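Local coordinates for protein probable fumarate reductase Ifc3 (Shewanella frigidimarina, PDB 1QO8) that catalyses in vitro the essentially one-way reduction of fumarate to succinate, using an FAD and four covalently attached c-type haems, at residues S137-K141 / A259-I265; D213-L218 / V549-R553; I415-Y421 / M484-Y490. All coordinates share one frame; numbering follows the deposited sequence.

Three contacts within one chain, all partly buried, illustrate how chemistry follows position in a fold. Interactions 1 and 2 are neighbours in the FAD-binding part and touch directly, Leu-138 of one packing on Trp-217 of the other, so that helix 131-143 serves both. Each has a buried apolar side and a partly exposed basic one: in interaction 1 a lysine bonds to a helix-end carbonyl, in interaction 2 an arginine stacks on an indole. Interaction 3, centred about 50 Å from interaction 1, joins a strand and helix start to a loop and strand. There directed hydrogen bonds round buried Asp-417, and an aromatic cluster with buried Tyr-490, adjoin an exposed loop, Thr-485 to Ser-487.

Interaction 1 of 3, residues S137-K141 / A259-I265; sequences SLAAK and AAKEQGI
Leu-138 and Ala-260 mark the closest backbone approach, their CA atoms 6.5 Å apart, where helix 131-143 passes the last turn of helix 248-262; toward the following loop Ser-137 faces Ile-265 across 7.5 Å between CA atoms. Leu-138 sends its CD2 branch between Ala-259 and Gln-263, 3.6 Å from Ala-259 O and 3.7 Å from Gln-263 CG, with the side chains of Leu-138 and Gln-263 meeting roughly at right angles. CD1 of Ile-265 meets the backbone of helix 131-143, 3.5 Å from Ser-137 O, and thus packs on backbone as well as on side chain.

This is a piece of a Rossmann-type FAD-binding fold. Helix 131-143 is the beta-alpha-beta crossover between strands 124-127 and 147-150, and Ser-137, which bonds through OG to Gly-133 O, lies against both; Ile-265 also reaches Leu-149, just before the chain enters edge strand 267-268. The turn that frees the chain from helix 248-262 fits a Schellman motif: Gly-264 has a left-handed backbone (phi 72°), its N bonds to Lys-261 O, and Ile-265 N makes a weak bond back to Ala-260 O.

Lys-141 closes the partly exposed side. With CG trans to the backbone N (chi1 -157°) and further bends along the chain, its methylenes run past Ile-265 in the opposite sense, CE lying a tight 3.5 Å from CG1 of Ile-265. NZ then bonds to Gln-263 O at 2.8 Å, in the carbonyl plane with a C=O...N angle of 155°, placing a positive charge at the helix C-terminus, where it would probably be stabilised by the helix dipole.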
loop_
_atom_site.group_PDB
_atom_site.type_symbol
_atom_site.label_atom_id
_atom_site.label_comp_id
_atom_site.label_asym_id
_atom_site.label_seq_id
_atom_site.Cartn_x
_atom_site.Cartn_y
_atom_site.Cartn_z
ATOM N N SER A 137 -18.559 -1.233 -21.648
ATOM C CA SER A 137 -19.740 -0.655 -22.272
ATOM C C SER A 137 -20.399 -1.455 -23.384
ATOM O O SER A 137 -21.645 -1.573 -23.381
ATOM C CB SER A 137 -19.431 0.717 -22.886
ATOM O OG SER A 137 -18.972 1.486 -21.772
ATOM N N LEU A 138 -19.645 -1.911 -24.358
ATOM C CA LEU A 138 -20.169 -2.669 -25.486
ATOM C C LEU A 138 -20.679 -4.020 -25.011
ATOM O O LEU A 138 -21.717 -4.524 -25.531
ATOM C CB LEU A 138 -19.149 -2.858 -26.618
ATOM C CG LEU A 138 -18.787 -1.621 -27.446
ATOM C CD1 LEU A 138 -17.345 -1.631 -27.969
ATOM C CD2 LEU A 138 -19.775 -1.409 -28.600
ATOM N N ALA A 139 -19.976 -4.701 -24.090
ATOM C CA ALA A 139 -20.508 -5.962 -23.576
ATOM C C ALA A 139 -21.749 -5.729 -22.699
ATOM O O ALA A 139 -22.598 -6.630 -22.536
ATOM C CB ALA A 139 -19.473 -6.727 -22.764
ATOM N N ALA A 140 -21.825 -4.572 -22.038
ATOM C CA ALA A 140 -23.018 -4.406 -21.180
ATOM C C ALA A 140 -24.230 -4.148 -22.101
ATOM O O ALA A 140 -25.308 -4.666 -21.789
ATOM C CB ALA A 140 -22.842 -3.395 -20.089
ATOM N N LYS A 141 -24.041 -3.391 -23.172
ATOM C CA LYS A 141 -25.080 -3.095 -24.149
ATOM C C LYS A 141 -25.475 -4.366 -24.903
ATOM O O LYS A 141 -26.669 -4.663 -24.990
ATOM C CB LYS A 141 -24.617 -2.047 -25.140
ATOM C CG LYS A 141 -25.579 -1.174 -25.918
ATOM C CD LYS A 141 -26.320 -0.244 -24.990
ATOM C CE LYS A 141 -26.307 1.226 -25.318
ATOM N NZ LYS A 141 -27.043 1.589 -26.572
ATOM N N ALA A 259 -17.285 1.705 -32.799
ATOM C CA ALA A 259 -18.318 0.762 -32.365
ATOM C C ALA A 259 -19.158 1.281 -31.205
ATOM O O ALA A 259 -20.362 0.951 -31.251
ATOM C CB ALA A 259 -17.764 -0.614 -32.069
ATOM N N ALA A 260 -18.715 2.161 -30.319
ATOM C CA ALA A 260 -19.593 2.573 -29.226
ATOM C C ALA A 260 -20.604 3.564 -29.828
ATOM O O ALA A 260 -21.747 3.509 -29.419
ATOM C CB ALA A 260 -18.891 3.137 -28.019
ATOM N N LYS A 261 -20.180 4.428 -30.727
ATOM C CA LYS A 261 -21.064 5.327 -31.455
ATOM C C LYS A 261 -22.037 4.568 -32.340
ATOM O O LYS A 261 -23.233 4.884 -32.234
ATOM C CB LYS A 261 -20.263 6.404 -32.202
ATOM C CG LYS A 261 -21.132 7.414 -32.945
ATOM C CD LYS A 261 -20.444 8.165 -34.064
ATOM C CE LYS A 261 -20.294 9.663 -33.873
ATOM N NZ LYS A 261 -19.442 10.327 -34.921
ATOM N N GLU A 262 -21.722 3.515 -33.064
ATOM C CA GLU A 262 -22.690 2.711 -33.798
ATOM C C GLU A 262 -23.728 2.011 -32.941
ATOM O O GLU A 262 -24.868 1.813 -33.412
ATOM C CB GLU A 262 -22.029 1.675 -34.737
ATOM C CG GLU A 262 -21.330 2.327 -35.925
ATOM C CD GLU A 262 -20.379 1.528 -36.776
ATOM O OE1 GLU A 262 -20.251 0.286 -36.672
ATOM O OE2 GLU A 262 -19.672 2.112 -37.643
ATOM N N GLN A 263 -23.474 1.582 -31.715
ATOM C CA GLN A 263 -24.407 0.914 -30.843
ATOM C C GLN A 263 -25.160 1.919 -29.973
ATOM O O GLN A 263 -25.755 1.461 -29.010
ATOM C CB GLN A 263 -23.686 -0.002 -29.836
ATOM C CG GLN A 263 -23.028 -1.231 -30.430
ATOM C CD GLN A 263 -24.127 -2.207 -30.837
ATOM O OE1 GLN A 263 -24.945 -2.554 -29.979
ATOM N NE2 GLN A 263 -24.102 -2.549 -32.113
ATOM N N GLY A 264 -25.028 3.200 -30.175
ATOM C CA GLY A 264 -25.636 4.258 -29.426
ATOM C C GLY A 264 -25.162 4.558 -28.021
ATOM O O GLY A 264 -25.801 5.266 -27.223
ATOM N N ILE A 265 -24.001 4.040 -27.636
ATOM C CA ILE A 265 -23.341 4.459 -26.407
ATOM C C ILE A 265 -22.542 5.718 -26.708
ATOM O O ILE A 265 -21.494 5.571 -27.417
ATOM C CB ILE A 265 -22.316 3.405 -25.987
ATOM C CG1 ILE A 265 -22.997 2.031 -25.908
ATOM C CG2 ILE A 265 -21.665 3.862 -24.693
ATOM C CD1 ILE A 265 -21.963 0.921 -25.825
#

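Interaction 2 of 3, residues D213-L218 / V549-R553; sequences DGVQWL and VVFGR
Trp-217 and Arg-553 lie flat on one another, the guanidinium centre 4.0 Å from the centroid of the Trp-217 five-membered ring and the two planes only 3° apart. The overlap is off-centre. NE of Arg-553 sits 3.5 Å from CG of Trp-217, over the ring face, while CB of Trp-217 lies beneath the middle of the guanidinium. CD of Arg-553 makes a CH-pi contact, 3.9 Å from the same centroid. A bend at chi3 (74°) turns the arginine chain so that both aliphatic and cationic parts use the same face. In the indole, NE1 is bonded to Asn-135 OD1, which helps fix the ring's rotation.

Segments 213-218 and 549-553 cross at 80° with axes 9.9 Å apart; their helices, 201-220 and 543-563, pack together in the Rossmann-type FAD-binding domain beside helix 131-143, whose Asn-135 touches Leu-218, Val-549 and Arg-553. Ile-545, one turn before Val-549, binds the FAD. Gly-214 makes room for Val-549, whose CG1 is 3.7 Å from CA of Gly-214 and would clash with a CB there. On the buried flank CD1 of Leu-218 meets CG2 of Val-549 tip to tip at 3.6 Å.

A leucine in place of Arg-553 would probably lose the flat cation-pi cover over the indole and leave Asp-213 without its nearby positive charge. That aspartate's OD2 stands 4.3 Å from NH1 of Arg-553, beyond salt-bridge range.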
loop_
_atom_site.group_PDB
_atom_site.type_symbol
_atom_site.label_atom_id
_atom_site.label_comp_id
_atom_site.label_asym_id
_atom_site.label_seq_id
_atom_site.Cartn_x
_atom_site.Cartn_y
_atom_site.Cartn_z
ATOM N N ASP A 213 -10.363 -14.994 -28.578
ATOM C CA ASP A 213 -11.715 -14.457 -28.618
ATOM C C ASP A 213 -11.704 -12.939 -28.511
ATOM O O ASP A 213 -12.395 -12.369 -29.326
ATOM C CB ASP A 213 -12.555 -15.016 -27.468
ATOM C CG ASP A 213 -13.936 -15.394 -27.967
ATOM O OD1 ASP A 213 -14.279 -15.442 -29.173
ATOM O OD2 ASP A 213 -14.691 -15.739 -27.045
ATOM N N GLY A 214 -10.914 -12.331 -27.623
ATOM C CA GLY A 214 -10.812 -10.870 -27.627
ATOM C C GLY A 214 -10.256 -10.274 -28.917
ATOM O O GLY A 214 -10.740 -9.208 -29.300
ATOM N N VAL A 215 -9.234 -10.859 -29.547
ATOM C CA VAL A 215 -8.650 -10.367 -30.781
ATOM C C VAL A 215 -9.725 -10.446 -31.889
ATOM O O VAL A 215 -9.970 -9.465 -32.574
ATOM C CB VAL A 215 -7.403 -11.154 -31.214
ATOM C CG1 VAL A 215 -6.986 -10.878 -32.686
ATOM C CG2 VAL A 215 -6.207 -10.842 -30.272
ATOM N N GLN A 216 -10.426 -11.585 -31.917
ATOM C CA GLN A 216 -11.556 -11.791 -32.778
ATOM C C GLN A 216 -12.703 -10.815 -32.593
ATOM O O GLN A 216 -13.219 -10.242 -33.565
ATOM C CB GLN A 216 -12.134 -13.188 -32.552
ATOM C CG GLN A 216 -11.385 -14.277 -33.295
ATOM C CD GLN A 216 -11.959 -15.612 -32.841
ATOM O OE1 GLN A 216 -12.994 -16.058 -33.367
ATOM N NE2 GLN A 216 -11.357 -16.247 -31.864
ATOM N N TRP A 217 -13.049 -10.590 -31.336
ATOM C CA TRP A 217 -13.984 -9.529 -30.979
ATOM C C TRP A 217 -13.547 -8.196 -31.508
ATOM O O TRP A 217 -14.333 -7.473 -32.092
ATOM C CB TRP A 217 -14.151 -9.550 -29.457
ATOM C CG TRP A 217 -14.640 -8.260 -28.846
ATOM C CD1 TRP A 217 -13.958 -7.338 -28.131
ATOM C CD2 TRP A 217 -15.975 -7.758 -28.964
ATOM N NE1 TRP A 217 -14.771 -6.278 -27.746
ATOM C CE2 TRP A 217 -16.042 -6.543 -28.245
ATOM C CE3 TRP A 217 -17.130 -8.242 -29.588
ATOM C CZ2 TRP A 217 -17.209 -5.822 -28.158
ATOM C CZ3 TRP A 217 -18.290 -7.514 -29.480
ATOM C CH2 TRP A 217 -18.321 -6.292 -28.806
ATOM N N LEU A 218 -12.274 -7.780 -31.344
ATOM C CA LEU A 218 -11.896 -6.467 -31.911
ATOM C C LEU A 218 -11.977 -6.440 -33.441
ATOM O O LEU A 218 -12.305 -5.388 -34.026
ATOM C CB LEU A 218 -10.527 -6.060 -31.385
ATOM C CG LEU A 218 -10.453 -5.869 -29.848
ATOM C CD1 LEU A 218 -9.017 -5.786 -29.361
ATOM C CD2 LEU A 218 -11.246 -4.644 -29.425
ATOM N N VAL A 549 -9.143 -5.945 -22.782
ATOM C CA VAL A 549 -10.183 -6.525 -23.611
ATOM C C VAL A 549 -10.883 -7.666 -22.865
ATOM O O VAL A 549 -12.108 -7.753 -22.748
ATOM C CB VAL A 549 -9.669 -7.048 -24.972
ATOM C CG1 VAL A 549 -10.795 -7.693 -25.743
ATOM C CG2 VAL A 549 -9.084 -5.861 -25.754
ATOM N N VAL A 550 -10.117 -8.618 -22.390
ATOM C CA VAL A 550 -10.708 -9.803 -21.798
ATOM C C VAL A 550 -11.527 -9.417 -20.541
ATOM O O VAL A 550 -12.626 -9.929 -20.359
ATOM C CB VAL A 550 -9.612 -10.792 -21.434
ATOM C CG1 VAL A 550 -10.097 -11.877 -20.489
ATOM C CG2 VAL A 550 -9.008 -11.447 -22.675
ATOM N N PHE A 551 -10.974 -8.636 -19.617
ATOM C CA PHE A 551 -11.688 -8.431 -18.358
ATOM C C PHE A 551 -12.644 -7.263 -18.538
ATOM O O PHE A 551 -13.601 -7.091 -17.782
ATOM C CB PHE A 551 -10.718 -8.230 -17.174
ATOM C CG PHE A 551 -10.160 -9.566 -16.728
ATOM C CD1 PHE A 551 -10.941 -10.472 -16.025
ATOM C CD2 PHE A 551 -8.849 -9.900 -17.062
ATOM C CE1 PHE A 551 -10.436 -11.720 -15.705
ATOM C CE2 PHE A 551 -8.340 -11.144 -16.707
ATOM C CZ PHE A 551 -9.126 -12.061 -16.037
ATOM N N GLY A 552 -12.359 -6.358 -19.493
ATOM C CA GLY A 552 -13.303 -5.278 -19.800
ATOM C C GLY A 552 -14.613 -5.913 -20.245
ATOM O O GLY A 552 -15.684 -5.464 -19.781
ATOM N N ARG A 553 -14.538 -7.010 -21.021
ATOM C CA ARG A 553 -15.747 -7.597 -21.573
ATOM C C ARG A 553 -16.409 -8.433 -20.444
ATOM O O ARG A 553 -17.624 -8.513 -20.392
ATOM C CB ARG A 553 -15.502 -8.555 -22.751
ATOM C CG ARG A 553 -14.845 -7.922 -23.987
ATOM C CD ARG A 553 -14.387 -8.970 -24.990
ATOM N NE ARG A 553 -15.563 -9.527 -25.690
ATOM C CZ ARG A 553 -15.502 -10.689 -26.347
ATOM N NH1 ARG A 553 -14.397 -11.446 -26.439
ATOM N NH2 ARG A 553 -16.589 -11.096 -26.990
#

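Interaction 3 of 3, residues I415-Y421 / M484-Y490; sequences IFDNQLY and MTQSPYY
Asp-417 OD2 is gripped by three N-H groups, two of them from the facing loop: Gln-486 N at 2.7 Å and Thr-485 N at 3.0 Å, both meeting it on the anti side and somewhat out of the carboxylate plane. The third, Gln-419 NE2, takes the syn lone pair at 2.9 Å in an almost straight bond (175°). OD1 meanwhile accepts Gln-419 N at 3.0 Å from above the carboxylate plane, a capping bond from Asp-417, the N-cap residue of helix 418-423. A chi1 of 74°, which sets CG between the backbone N and carbonyl carbon, presents the carboxylate to helix and loop at once. Four donors and the helix N-terminus would probably keep this buried acid ionised. Asn-418 N adds a bond to Gln-486 O at 3.0 Å, and the side-chain amides of Gln-419 and Gln-486 stack nearly parallel, Gln-419 NE2 being held also by Asn-483 OD1.

Before the cap the backbones form an antiparallel hydrogen-bonded pair, Phe-416 with Tyr-490, in which Tyr-490 N reaches Phe-416 O at 2.9 Å. Their side chains lie on one sheet face, and Tyr-421 from the helix joins them in an aromatic cluster. CB of Tyr-490 lies over one face of the Phe-416 ring, 3.3 Å from CE1. The Tyr-421 and Tyr-490 rings are nearly parallel (4°) but slid apart, centroids at 4.6 Å, so that the OH of Tyr-490 rather than its ring sits over the centre of Tyr-421.

Strand 412-417 is held between 381-383, bonded through Ile-415 and Val-381, and the long strand 489-505; helix 425-432 covers Phe-416 and Tyr-421 through Val-427, while helix 442-448 packs against Tyr-489.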
loop_
_atom_site.group_PDB
_atom_site.type_symbol
_atom_site.label_atom_id
_atom_site.label_comp_id
_atom_site.label_asym_id
_atom_site.label_seq_id
_atom_site.Cartn_x
_atom_site.Cartn_y
_atom_site.Cartn_z
ATOM N N ILE A 415 23.379 10.017 -26.635
ATOM C CA ILE A 415 24.243 10.806 -27.559
ATOM C C ILE A 415 24.806 9.957 -28.685
ATOM O O ILE A 415 24.880 8.770 -28.400
ATOM C CB ILE A 415 25.325 11.363 -26.659
ATOM C CG1 ILE A 415 24.730 12.761 -26.487
ATOM C CG2 ILE A 415 26.848 11.407 -26.590
ATOM C CD1 ILE A 415 24.565 12.977 -25.036
ATOM N N PHE A 416 24.878 10.501 -29.903
ATOM C CA PHE A 416 25.304 9.655 -31.016
ATOM C C PHE A 416 25.692 10.584 -32.164
ATOM O O PHE A 416 25.432 11.792 -32.036
ATOM C CB PHE A 416 24.353 8.547 -31.442
ATOM C CG PHE A 416 22.960 9.102 -31.649
ATOM C CD1 PHE A 416 22.610 9.720 -32.844
ATOM C CD2 PHE A 416 22.050 9.071 -30.566
ATOM C CE1 PHE A 416 21.288 10.212 -32.956
ATOM C CE2 PHE A 416 20.740 9.555 -30.708
ATOM C CZ PHE A 416 20.371 10.145 -31.898
ATOM N N ASP A 417 26.322 10.038 -33.235
ATOM C CA ASP A 417 26.711 11.013 -34.296
ATOM C C ASP A 417 25.936 10.615 -35.514
ATOM O O ASP A 417 25.071 9.715 -35.389
ATOM C CB ASP A 417 28.243 10.936 -34.461
ATOM C CG ASP A 417 28.707 9.685 -35.194
ATOM O OD1 ASP A 417 27.996 8.649 -35.351
ATOM O OD2 ASP A 417 29.890 9.717 -35.658
ATOM N N ASN A 418 26.163 11.105 -36.720
ATOM C CA ASN A 418 25.490 10.809 -37.988
ATOM C C ASN A 418 25.578 9.408 -38.432
ATOM O O ASN A 418 24.737 8.957 -39.226
ATOM C CB ASN A 418 26.010 11.721 -39.136
ATOM C CG ASN A 418 25.499 11.622 -40.553
ATOM O OD1 ASN A 418 25.420 12.435 -41.479
ATOM N ND2 ASN A 418 24.946 10.521 -41.093
ATOM N N GLN A 419 26.558 8.574 -37.936
ATOM C CA GLN A 419 26.550 7.173 -38.353
ATOM C C GLN A 419 25.349 6.473 -37.778
ATOM O O GLN A 419 24.646 5.595 -38.310
ATOM C CB GLN A 419 27.880 6.401 -37.982
ATOM C CG GLN A 419 29.148 7.236 -38.115
ATOM C CD GLN A 419 30.366 6.568 -37.460
ATOM O OE1 GLN A 419 30.797 5.454 -37.790
ATOM N NE2 GLN A 419 30.889 7.129 -36.392
ATOM N N LEU A 420 25.121 6.716 -36.433
ATOM C CA LEU A 420 23.957 6.067 -35.845
ATOM C C LEU A 420 22.711 6.670 -36.526
ATOM O O LEU A 420 21.824 5.929 -36.821
ATOM C CB LEU A 420 23.818 6.309 -34.306
ATOM C CG LEU A 420 22.880 5.333 -33.608
ATOM C CD1 LEU A 420 23.416 5.051 -32.170
ATOM C CD2 LEU A 420 21.450 5.893 -33.426
ATOM N N TYR A 421 22.652 7.968 -36.675
ATOM C CA TYR A 421 21.442 8.628 -37.210
ATOM C C TYR A 421 21.115 7.995 -38.549
ATOM O O TYR A 421 19.978 7.593 -38.790
ATOM C CB TYR A 421 21.643 10.124 -37.437
ATOM C CG TYR A 421 20.408 10.919 -37.876
ATOM C CD1 TYR A 421 19.534 11.435 -36.912
ATOM C CD2 TYR A 421 20.171 11.209 -39.225
ATOM C CE1 TYR A 421 18.460 12.196 -37.314
ATOM C CE2 TYR A 421 19.096 11.937 -39.658
ATOM C CZ TYR A 421 18.206 12.425 -38.649
ATOM O OH TYR A 421 17.133 13.211 -38.986
ATOM N N MET A 484 32.001 8.586 -32.298
ATOM C CA MET A 484 31.362 9.867 -32.504
ATOM C C MET A 484 32.429 10.737 -33.181
ATOM O O MET A 484 33.223 11.410 -32.512
ATOM C CB MET A 484 30.885 10.414 -31.145
ATOM C CG MET A 484 29.656 9.627 -30.643
ATOM S SD MET A 484 28.989 10.261 -29.071
ATOM C CE MET A 484 28.482 11.859 -29.621
ATOM N N THR A 485 32.448 10.685 -34.497
ATOM C CA THR A 485 33.380 11.440 -35.325
ATOM C C THR A 485 32.669 12.015 -36.527
ATOM O O THR A 485 33.314 12.854 -37.179
ATOM C CB THR A 485 34.442 10.466 -35.940
ATOM O OG1 THR A 485 33.705 9.384 -36.518
ATOM C CG2 THR A 485 35.379 9.887 -34.908
ATOM N N GLN A 486 31.408 11.632 -36.838
ATOM C CA GLN A 486 30.817 12.204 -38.062
ATOM C C GLN A 486 29.610 13.090 -37.775
ATOM O O GLN A 486 28.606 12.773 -37.081
ATOM C CB GLN A 486 30.407 11.038 -38.942
ATOM C CG GLN A 486 31.594 10.166 -39.416
ATOM C CD GLN A 486 31.073 9.164 -40.431
ATOM O OE1 GLN A 486 30.025 9.451 -41.021
ATOM N NE2 GLN A 486 31.724 8.030 -40.625
ATOM N N SER A 487 29.725 14.321 -38.207
ATOM C CA SER A 487 28.775 15.374 -37.901
ATOM C C SER A 487 27.510 15.502 -38.654
ATOM O O SER A 487 27.694 14.734 -39.597
ATOM C CB SER A 487 29.608 16.656 -37.873
ATOM O OG SER A 487 29.076 17.708 -38.601
ATOM N N PRO A 488 26.318 15.502 -38.049
ATOM C CA PRO A 488 26.005 16.359 -36.940
ATOM C C PRO A 488 26.109 15.418 -35.712
ATOM O O PRO A 488 26.035 14.202 -35.880
ATOM C CB PRO A 488 24.633 16.970 -37.031
ATOM C CG PRO A 488 24.102 16.594 -38.359
ATOM C CD PRO A 488 25.124 15.657 -38.911
ATOM N N TYR A 489 26.208 15.948 -34.518
ATOM C CA TYR A 489 26.124 15.181 -33.290
ATOM C C TYR A 489 24.769 15.455 -32.606
ATOM O O TYR A 489 24.254 16.549 -32.759
ATOM C CB TYR A 489 27.270 15.514 -32.335
ATOM C CG TYR A 489 28.629 15.289 -33.032
ATOM C CD1 TYR A 489 29.189 16.293 -33.780
ATOM C CD2 TYR A 489 29.255 14.086 -32.961
ATOM C CE1 TYR A 489 30.417 16.053 -34.432
ATOM C CE2 TYR A 489 30.476 13.839 -33.568
ATOM C CZ TYR A 489 31.045 14.857 -34.310
ATOM O OH TYR A 489 32.240 14.589 -34.944
ATOM N N TYR A 490 24.198 14.430 -31.974
ATOM C CA TYR A 490 22.824 14.484 -31.519
ATOM C C TYR A 490 22.704 14.138 -30.036
ATOM O O TYR A 490 23.528 13.347 -29.578
ATOM C CB TYR A 490 22.013 13.400 -32.241
ATOM C CG TYR A 490 21.851 13.715 -33.716
ATOM C CD1 TYR A 490 20.839 14.516 -34.219
ATOM C CD2 TYR A 490 22.802 13.185 -34.606
ATOM C CE1 TYR A 490 20.763 14.778 -35.591
ATOM C CE2 TYR A 490 22.733 13.410 -35.963
ATOM C CZ TYR A 490 21.697 14.203 -36.432
ATOM O OH TYR A 490 21.644 14.426 -37.786
#